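Local coordinates for methyl-accepting chemotaxis protein (Vibrio cholerae, PDB 6CEQ), which probably senses oxygen through heme-binding PAS domains in a chemotaxis receptor, the portion here being the second PAS domain with its bound heme, at residues T30-E35 against G82-N87; S68-L73 against G98-P103. One frame throughout, in Å; residues are numbered along the deposited sequence.

Contact 1. Residues T30-E35 against G82-N87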
ATOM      1  N   THR A  30       9.532   4.375  -7.943  1.00 22.20           N
ATOM      2  CA  THR A  30      10.244   4.632  -9.188  1.00 21.90           C
ATOM      3  C   THR A  30      11.714   4.263  -9.045  1.00 30.02           C
ATOM      4  O   THR A  30      12.283   3.598  -9.919  1.00 27.91           O
ATOM      5  CB  THR A  30      10.068   6.096  -9.590  1.00 21.63           C
ATOM      6  OG1 THR A  30       8.668   6.376  -9.686  1.00 29.22           O
ATOM      7  CG2 THR A  30      10.715   6.357 -10.942  1.00 26.51           C
ATOM      8  N   HIS A  31      12.336   4.670  -7.935  1.00 23.06           N
ATOM      9  CA  HIS A  31      13.711   4.272  -7.652  1.00 24.59           C
ATOM     10  C   HIS A  31      13.858   2.753  -7.629  1.00 30.26           C
ATOM     11  O   HIS A  31      14.823   2.202  -8.180  1.00 26.38           O
ATOM     12  CB  HIS A  31      14.140   4.862  -6.312  1.00 21.46           C
ATOM     13  CG  HIS A  31      15.562   4.579  -5.949  1.00 23.71           C
ATOM     14  ND1 HIS A  31      16.054   4.781  -4.675  1.00 33.22           N
ATOM     15  CD2 HIS A  31      16.610   4.147  -6.686  1.00 30.47           C
ATOM     16  CE1 HIS A  31      17.331   4.459  -4.641  1.00 33.37           C
ATOM     17  NE2 HIS A  31      17.696   4.071  -5.851  1.00 31.31           N
ATOM     18  N   ARG A  32      12.901   2.059  -7.020  1.00 23.52           N
ATOM     19  CA  ARG A  32      12.969   0.616  -6.822  1.00 21.53           C
ATOM     20  C   ARG A  32      12.325  -0.176  -7.946  1.00 25.72           C
ATOM     21  O   ARG A  32      12.073  -1.369  -7.769  1.00 26.55           O
ATOM     22  CB  ARG A  32      12.301   0.227  -5.500  1.00 21.10           C
ATOM     23  CG  ARG A  32      12.993   0.741  -4.275  1.00 23.39           C
ATOM     24  CD  ARG A  32      14.461   0.380  -4.295  1.00 26.17           C
ATOM     25  NE  ARG A  32      15.111   0.738  -3.045  1.00 32.38           N
ATOM     26  CZ  ARG A  32      16.384   1.092  -2.952  1.00 34.62           C
ATOM     27  NH1 ARG A  32      17.142   1.134  -4.045  1.00 34.83           N
ATOM     28  NH2 ARG A  32      16.898   1.410  -1.774  1.00 39.87           N
ATOM     29  N   GLU A  33      12.044   0.448  -9.089  1.00 28.00           N
ATOM     30  CA  GLU A  33      11.436  -0.307 -10.182  1.00 37.38           C
ATOM     31  C   GLU A  33      12.275  -1.502 -10.641  1.00 33.58           C
ATOM     32  O   GLU A  33      11.663  -2.503 -11.067  1.00 33.06           O
ATOM     33  CB  GLU A  33      11.096   0.645 -11.346  1.00 40.70           C
ATOM     34  CG  GLU A  33       9.599   1.037 -11.377  1.00 35.25           C
ATOM     35  CD  GLU A  33       9.284   2.248 -12.257  1.00 59.87           C
ATOM     36  OE1 GLU A  33      10.188   2.711 -12.985  1.00 73.61           O
ATOM     37  OE2 GLU A  33       8.128   2.738 -12.219  1.00 41.47           O
ATOM     38  N   PRO A  34      13.619  -1.498 -10.596  1.00 34.16           N
ATOM     39  CA  PRO A  34      14.356  -2.756 -10.845  1.00 32.09           C
ATOM     40  C   PRO A  34      13.897  -3.918  -9.976  1.00 35.94           C
ATOM     41  O   PRO A  34      13.605  -5.008 -10.489  1.00 33.38           O
ATOM     42  CB  PRO A  34      15.812  -2.371 -10.551  1.00 36.06           C
ATOM     43  CG  PRO A  34      15.880  -0.914 -10.837  1.00 32.64           C
ATOM     44  CD  PRO A  34      14.530  -0.335 -10.531  1.00 34.64           C
ATOM     45  N   GLU A  35      13.843  -3.713  -8.658  1.00 28.09           N
ATOM     46  CA  GLU A  35      13.385  -4.765  -7.755  1.00 25.68           C
ATOM     47  C   GLU A  35      11.897  -5.050  -7.947  1.00 28.28           C
ATOM     48  O   GLU A  35      11.461  -6.203  -7.845  1.00 32.86           O
ATOM     49  CB  GLU A  35      13.681  -4.369  -6.310  1.00 27.58           C
ATOM     50  CG  GLU A  35      15.160  -4.370  -5.939  1.00 24.97           C
ATOM     51  CD  GLU A  35      15.912  -3.131  -6.405  1.00 32.93           C
ATOM     52  OE1 GLU A  35      15.268  -2.161  -6.857  1.00 29.06           O
ATOM     53  OE2 GLU A  35      17.159  -3.126  -6.306  1.00 34.55           O
ATOM     54  N   GLY A  82       8.936  -8.375  -3.215  1.00 27.11           N
ATOM     55  CA  GLY A  82      10.160  -8.769  -3.891  1.00 26.64           C
ATOM     56  C   GLY A  82      11.293  -8.827  -2.886  1.00 31.73           C
ATOM     57  O   GLY A  82      11.168  -9.428  -1.815  1.00 31.94           O
ATOM     58  N   SER A  83      12.411  -8.179  -3.217  1.00 30.66           N
ATOM     59  CA  SER A  83      13.547  -8.084  -2.308  1.00 29.78           C
ATOM     60  C   SER A  83      13.456  -6.885  -1.370  1.00 31.80           C
ATOM     61  O   SER A  83      14.384  -6.660  -0.585  1.00 34.10           O
ATOM     62  CB  SER A  83      14.859  -8.024  -3.097  1.00 34.35           C
ATOM     63  OG  SER A  83      14.926  -6.852  -3.888  1.00 36.92           O
ATOM     64  N   LEU A  84      12.376  -6.116  -1.433  1.00 23.81           N
ATOM     65  CA  LEU A  84      12.183  -5.012  -0.510  1.00 24.31           C
ATOM     66  C   LEU A  84      11.495  -5.520   0.753  1.00 22.90           C
ATOM     67  O   LEU A  84      10.870  -6.583   0.764  1.00 21.47           O
ATOM     68  CB  LEU A  84      11.347  -3.908  -1.154  1.00 21.77           C
ATOM     69  CG  LEU A  84      11.772  -3.525  -2.575  1.00 25.93           C
ATOM     70  CD1 LEU A  84      10.870  -2.438  -3.128  1.00 26.89           C
ATOM     71  CD2 LEU A  84      13.236  -3.099  -2.597  1.00 28.04           C
ATOM     72  N   GLU A  85      11.613  -4.735   1.821  1.00 20.92           N
ATOM     73  CA  GLU A  85      10.987  -5.052   3.097  1.00 17.69           C
ATOM     74  C   GLU A  85      10.416  -3.773   3.683  1.00 21.46           C
ATOM     75  O   GLU A  85      11.073  -2.732   3.646  1.00 18.39           O
ATOM     76  CB  GLU A  85      12.000  -5.646   4.082  1.00 25.14           C
ATOM     77  CG  GLU A  85      12.006  -7.150   4.189  1.00 50.15           C
ATOM     78  CD  GLU A  85      12.859  -7.628   5.352  1.00 71.58           C
ATOM     79  OE1 GLU A  85      14.086  -7.799   5.164  1.00 72.32           O
ATOM     80  OE2 GLU A  85      12.311  -7.813   6.460  1.00 73.04           O
ATOM     81  N   PHE A  86       9.202  -3.855   4.235  1.00 20.11           N
ATOM     82  CA  PHE A  86       8.535  -2.691   4.803  1.00 16.78           C
ATOM     83  C   PHE A  86       7.881  -3.052   6.124  1.00 21.07           C
ATOM     84  O   PHE A  86       7.404  -4.175   6.308  1.00 20.90           O
ATOM     85  CB  PHE A  86       7.440  -2.133   3.883  1.00 19.27           C
ATOM     86  CG  PHE A  86       7.942  -1.657   2.565  1.00 17.98           C
ATOM     87  CD1 PHE A  86       8.426  -0.369   2.428  1.00 18.56           C
ATOM     88  CD2 PHE A  86       7.941  -2.495   1.463  1.00 24.37           C
ATOM     89  CE1 PHE A  86       8.900   0.079   1.204  1.00 21.62           C
ATOM     90  CE2 PHE A  86       8.413  -2.049   0.234  1.00 27.72           C
ATOM     91  CZ  PHE A  86       8.895  -0.766   0.109  1.00 23.56           C
ATOM     92  N   ASN A  87       7.825  -2.079   7.030  1.00 17.41           N
ATOM     93  CA  ASN A  87       6.901  -2.153   8.151  1.00 17.38           C
ATOM     94  C   ASN A  87       5.609  -1.469   7.730  1.00 17.21           C
ATOM     95  O   ASN A  87       5.614  -0.280   7.394  1.00 18.24           O
ATOM     96  CB  ASN A  87       7.474  -1.512   9.412  1.00 16.92           C
ATOM     97  CG  ASN A  87       6.630  -1.809  10.647  1.00 21.81           C
ATOM     98  OD1 ASN A  87       5.643  -2.552  10.582  1.00 20.03           O
ATOM     99  ND2 ASN A  87       7.014  -1.226  11.781  1.00 19.10           N
TER
HETATM  100  O   HOH W   1      12.494  -8.138  -6.233  1.00 32.76           O

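Contact 2. Residues S68-L73 against G98-P103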
ATOM      1  N   SER A  68     -11.890  -4.970   4.602  1.00 26.64           N
ATOM      2  CA  SER A  68     -13.346  -5.045   4.690  1.00 32.72           C
ATOM      3  C   SER A  68     -13.858  -4.926   6.121  1.00 27.73           C
ATOM      4  O   SER A  68     -15.068  -4.774   6.316  1.00 31.51           O
ATOM      5  CB  SER A  68     -13.863  -6.348   4.071  1.00 26.90           C
ATOM      6  OG  SER A  68     -13.494  -6.411   2.705  1.00 39.96           O
ATOM      7  N   ASN A  69     -12.983  -5.059   7.122  1.00 24.37           N
ATOM      8  CA  ASN A  69     -13.373  -5.066   8.534  1.00 26.18           C
ATOM      9  C   ASN A  69     -12.669  -3.933   9.264  1.00 22.93           C
ATOM     10  O   ASN A  69     -11.734  -4.168  10.054  1.00 25.15           O
ATOM     11  CB  ASN A  69     -13.067  -6.427   9.158  1.00 26.14           C
ATOM     12  CG  ASN A  69     -13.965  -7.532   8.616  1.00 40.10           C
ATOM     13  OD1 ASN A  69     -15.011  -7.828   9.194  1.00 45.70           O
ATOM     14  ND2 ASN A  69     -13.562  -8.145   7.501  1.00 28.05           N
ATOM     15  N   PRO A  70     -13.135  -2.693   9.103  1.00 25.92           N
ATOM     16  CA  PRO A  70     -12.455  -1.553   9.732  1.00 27.22           C
ATOM     17  C   PRO A  70     -12.478  -1.589  11.239  1.00 25.83           C
ATOM     18  O   PRO A  70     -11.666  -0.900  11.869  1.00 27.12           O
ATOM     19  CB  PRO A  70     -13.235  -0.341   9.207  1.00 28.27           C
ATOM     20  CG  PRO A  70     -14.560  -0.899   8.767  1.00 29.75           C
ATOM     21  CD  PRO A  70     -14.266  -2.267   8.258  1.00 25.18           C
ATOM     22  N   GLU A  71     -13.367  -2.386  11.837  1.00 26.72           N
ATOM     23  CA  GLU A  71     -13.405  -2.489  13.290  1.00 27.96           C
ATOM     24  C   GLU A  71     -12.109  -3.096  13.813  1.00 27.53           C
ATOM     25  O   GLU A  71     -11.649  -2.751  14.909  1.00 32.68           O
ATOM     26  CB  GLU A  71     -14.616  -3.312  13.733  1.00 34.82           C
ATOM     27  N   ARG A  72     -11.518  -4.016  13.049  1.00 23.78           N
ATOM     28  CA  ARG A  72     -10.261  -4.653  13.424  1.00 23.97           C
ATOM     29  C   ARG A  72      -9.037  -3.868  12.970  1.00 28.93           C
ATOM     30  O   ARG A  72      -7.909  -4.306  13.221  1.00 31.22           O
ATOM     31  CB  ARG A  72     -10.188  -6.084  12.882  1.00 27.05           C
ATOM     32  CG  ARG A  72     -11.356  -6.954  13.334  1.00 31.63           C
ATOM     33  CD  ARG A  72     -11.137  -8.435  13.038  1.00 37.62           C
ATOM     34  NE  ARG A  72     -11.009  -8.779  11.623  1.00 40.52           N
ATOM     35  CZ  ARG A  72     -11.916  -9.483  10.952  1.00 40.05           C
ATOM     36  NH1 ARG A  72     -13.014  -9.901  11.568  1.00 40.57           N
ATOM     37  NH2 ARG A  72     -11.728  -9.775   9.672  1.00 31.46           N
ATOM     38  N   LEU A  73      -9.229  -2.719  12.342  1.00 22.16           N
ATOM     39  CA  LEU A  73      -8.114  -1.836  12.043  1.00 20.86           C
ATOM     40  C   LEU A  73      -7.887  -0.934  13.249  1.00 23.47           C
ATOM     41  O   LEU A  73      -8.806  -0.723  14.052  1.00 21.86           O
ATOM     42  CB  LEU A  73      -8.388  -0.985  10.793  1.00 16.23           C
ATOM     43  CG  LEU A  73      -8.590  -1.690   9.448  1.00 17.94           C
ATOM     44  CD1 LEU A  73      -8.874  -0.727   8.288  1.00 21.04           C
ATOM     45  CD2 LEU A  73      -7.331  -2.484   9.145  1.00 16.99           C
ATOM     46  N   GLY A  98     -18.145  10.156   9.547  1.00 27.87           N
ATOM     47  CA  GLY A  98     -17.655   9.002  10.271  1.00 34.83           C
ATOM     48  C   GLY A  98     -17.719   7.680   9.538  1.00 25.40           C
ATOM     49  O   GLY A  98     -17.298   6.660  10.101  1.00 35.67           O
ATOM     50  N   GLU A  99     -18.202   7.658   8.301  1.00 27.66           N
ATOM     51  CA  GLU A  99     -18.337   6.409   7.563  1.00 28.94           C
ATOM     52  C   GLU A  99     -17.001   5.983   6.962  1.00 32.98           C
ATOM     53  O   GLU A  99     -16.236   6.814   6.464  1.00 26.31           O
ATOM     54  CB  GLU A  99     -19.376   6.558   6.452  1.00 26.88           C
ATOM     55  CG  GLU A  99     -20.828   6.558   6.928  1.00 48.19           C
ATOM     56  CD  GLU A  99     -21.263   5.218   7.499  1.00 75.88           C
ATOM     57  OE1 GLU A  99     -21.244   5.062   8.740  1.00 69.16           O
ATOM     58  OE2 GLU A  99     -21.631   4.320   6.709  1.00 83.50           O
ATOM     59  N   TYR A 100     -16.739   4.673   6.999  1.00 26.56           N
ATOM     60  CA  TYR A 100     -15.505   4.106   6.461  1.00 26.37           C
ATOM     61  C   TYR A 100     -15.452   4.262   4.945  1.00 26.02           C
ATOM     62  O   TYR A 100     -16.393   3.879   4.239  1.00 28.64           O
ATOM     63  CB  TYR A 100     -15.410   2.630   6.850  1.00 26.21           C
ATOM     64  CG  TYR A 100     -14.221   1.863   6.301  1.00 24.05           C
ATOM     65  CD1 TYR A 100     -14.405   0.695   5.575  1.00 23.05           C
ATOM     66  CD2 TYR A 100     -12.915   2.290   6.536  1.00 22.30           C
ATOM     67  CE1 TYR A 100     -13.326  -0.031   5.085  1.00 25.93           C
ATOM     68  CE2 TYR A 100     -11.829   1.571   6.050  1.00 20.17           C
ATOM     69  CZ  TYR A 100     -12.039   0.414   5.328  1.00 20.25           C
ATOM     70  OH  TYR A 100     -10.965  -0.300   4.843  1.00 21.51           O
ATOM     71  N   ILE A 101     -14.326   4.785   4.446  1.00 21.64           N
ATOM     72  CA  ILE A 101     -14.108   5.089   3.031  1.00 24.00           C
ATOM     73  C   ILE A 101     -13.224   4.029   2.391  1.00 26.93           C
ATOM     74  O   ILE A 101     -13.346   3.730   1.197  1.00 36.94           O
ATOM     75  CB  ILE A 101     -13.449   6.475   2.860  1.00 27.76           C
ATOM     76  CG1 ILE A 101     -14.395   7.603   3.244  1.00 40.48           C
ATOM     77  CG2 ILE A 101     -12.958   6.687   1.432  1.00 47.84           C
ATOM     78  CD1 ILE A 101     -13.727   8.960   3.113  1.00 29.09           C
ATOM     79  N   GLY A 102     -12.301   3.481   3.166  1.00 21.26           N
ATOM     80  CA  GLY A 102     -11.299   2.606   2.621  1.00 19.18           C
ATOM     81  C   GLY A 102     -10.010   2.704   3.404  1.00 20.11           C
ATOM     82  O   GLY A 102      -9.863   3.547   4.287  1.00 20.65           O
ATOM     83  N   PRO A 103      -9.053   1.836   3.095  1.00 20.05           N
ATOM     84  CA  PRO A 103      -7.815   1.788   3.875  1.00 22.42           C
ATOM     85  C   PRO A 103      -6.792   2.810   3.402  1.00 20.61           C
ATOM     86  O   PRO A 103      -6.705   3.145   2.218  1.00 19.61           O
ATOM     87  CB  PRO A 103      -7.304   0.367   3.614  1.00 20.64           C
ATOM     88  CG  PRO A 103      -7.772   0.088   2.203  1.00 21.46           C
ATOM     89  CD  PRO A 103      -9.103   0.784   2.063  1.00 19.57           C
TER

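Contact 1. Residues T30-E35 against G82-N87
Leu84 pushes its branched end into the corner between Arg32 and Glu35, and this apolar wedge is the compact part of the contact. Its two methyls divide the work. CD1 faces the base of the arginine chain, 3.8 Å from Arg32 CB, while CD2 lies against the glutamate, 3.9 Å from Glu35 CB. The Arg32 chain, bent at its second torsion (chi2 -52°), passes obliquely across the leucine: Leu84 CD2 is 4.1 Å from Arg32 CD and comes to the guanidinium at a slant. The Glu35 chain instead crosses the leucine at about a right angle. The charged residues therefore offer their methylene carbons to Leu84. The head group of Arg32 has moved on to His31 of its own segment, with NH1 3.3 Å above the imidazole plane and displaced toward the rim.

Toward Ser83 the packing gives way to a looser, polar margin. The first torsion of Glu35 (chi1 -70°) sets CG trans to the carbonyl carbon and beside the serine hydroxyl, 3.2 Å from Ser83 OG. No direct hydrogen bond spans the two segments. A water fills that role, giving a proton to Glu35 O at 2.7 Å and accepting one from Ser83 N at 3.0 Å, so that a helix carbonyl is linked to the turn just ahead of the strand.

Arg32 occupies the break between helix 23-31 and helix 33-39 and is the N-cap residue of the latter. The contact thus sets this helical joint against the beginning of strand 84-94, just after the turn from strand 75-81. Leu84 also touches Thr111 at the C terminus, and two residues further along the strand Phe86 packs on Ile79 and Val81 of strand 75-81 and on Leu107 of strand 100-109.

Contact 2. Residues S68-L73 against G98-P103
Tyr100, where strand 100-109 begins, turns one ring face to Pro70 in a CH-pi contact: Pro70 CB stands 3.7 Å from the ring centroid and only 9° off the normal. Pro70 CG reaches the same face nearer its rim, 3.6 Å from Tyr100 CD1. With CG opposite the backbone nitrogen (chi1 177°), the ring extends from the strand to the short 3-10 turn 70-72. At its far end Leu73 crosses the tyrosine at about a right angle, bringing CD1 to 4.1 Å from Tyr100 OH. That hydroxyl is hydrogen-bonded to Ile67 O near the end of helix 60-68, so one side chain meets both the helix end and the turn after it.

In PAS-fold terms, the contact joins the connection between the last helix and the third strand to the fifth strand of the antiparallel sheet, which has strand order 2-1-5-4-3. Ile101 and Gly102 both make backbone hydrogen bonds with Met93 of strand 84-94, consistent with a beta bulge. The chain then runs on past the tyrosine ring: Gly102 N lies 3.5 Å from the ring plane, toward the rim of the face turned from Pro70. Pro103 carries the strand into the ligand pocket, where it touches the heme and packs against Ile67 and Cys90.

From the N terminus, the chain makes strands 8-12 and 18-21 and then the helical pair that supplies residues 30-35. It goes on through helix 60-68 to the turn 68-73 and returns to the sheet as strand 75-81. Contact 1 closes its loop at the start of strand 84-94; contact 2 closes only after that strand has ended, at the start of strand 100-109. The two loops therefore cross. These strands are antiparallel neighbours, so their starts lie far apart: the contact centres are 27 Å from each other, on opposite sides of the chain's centre. One ties in the early helices, the other the end of helix 60-68.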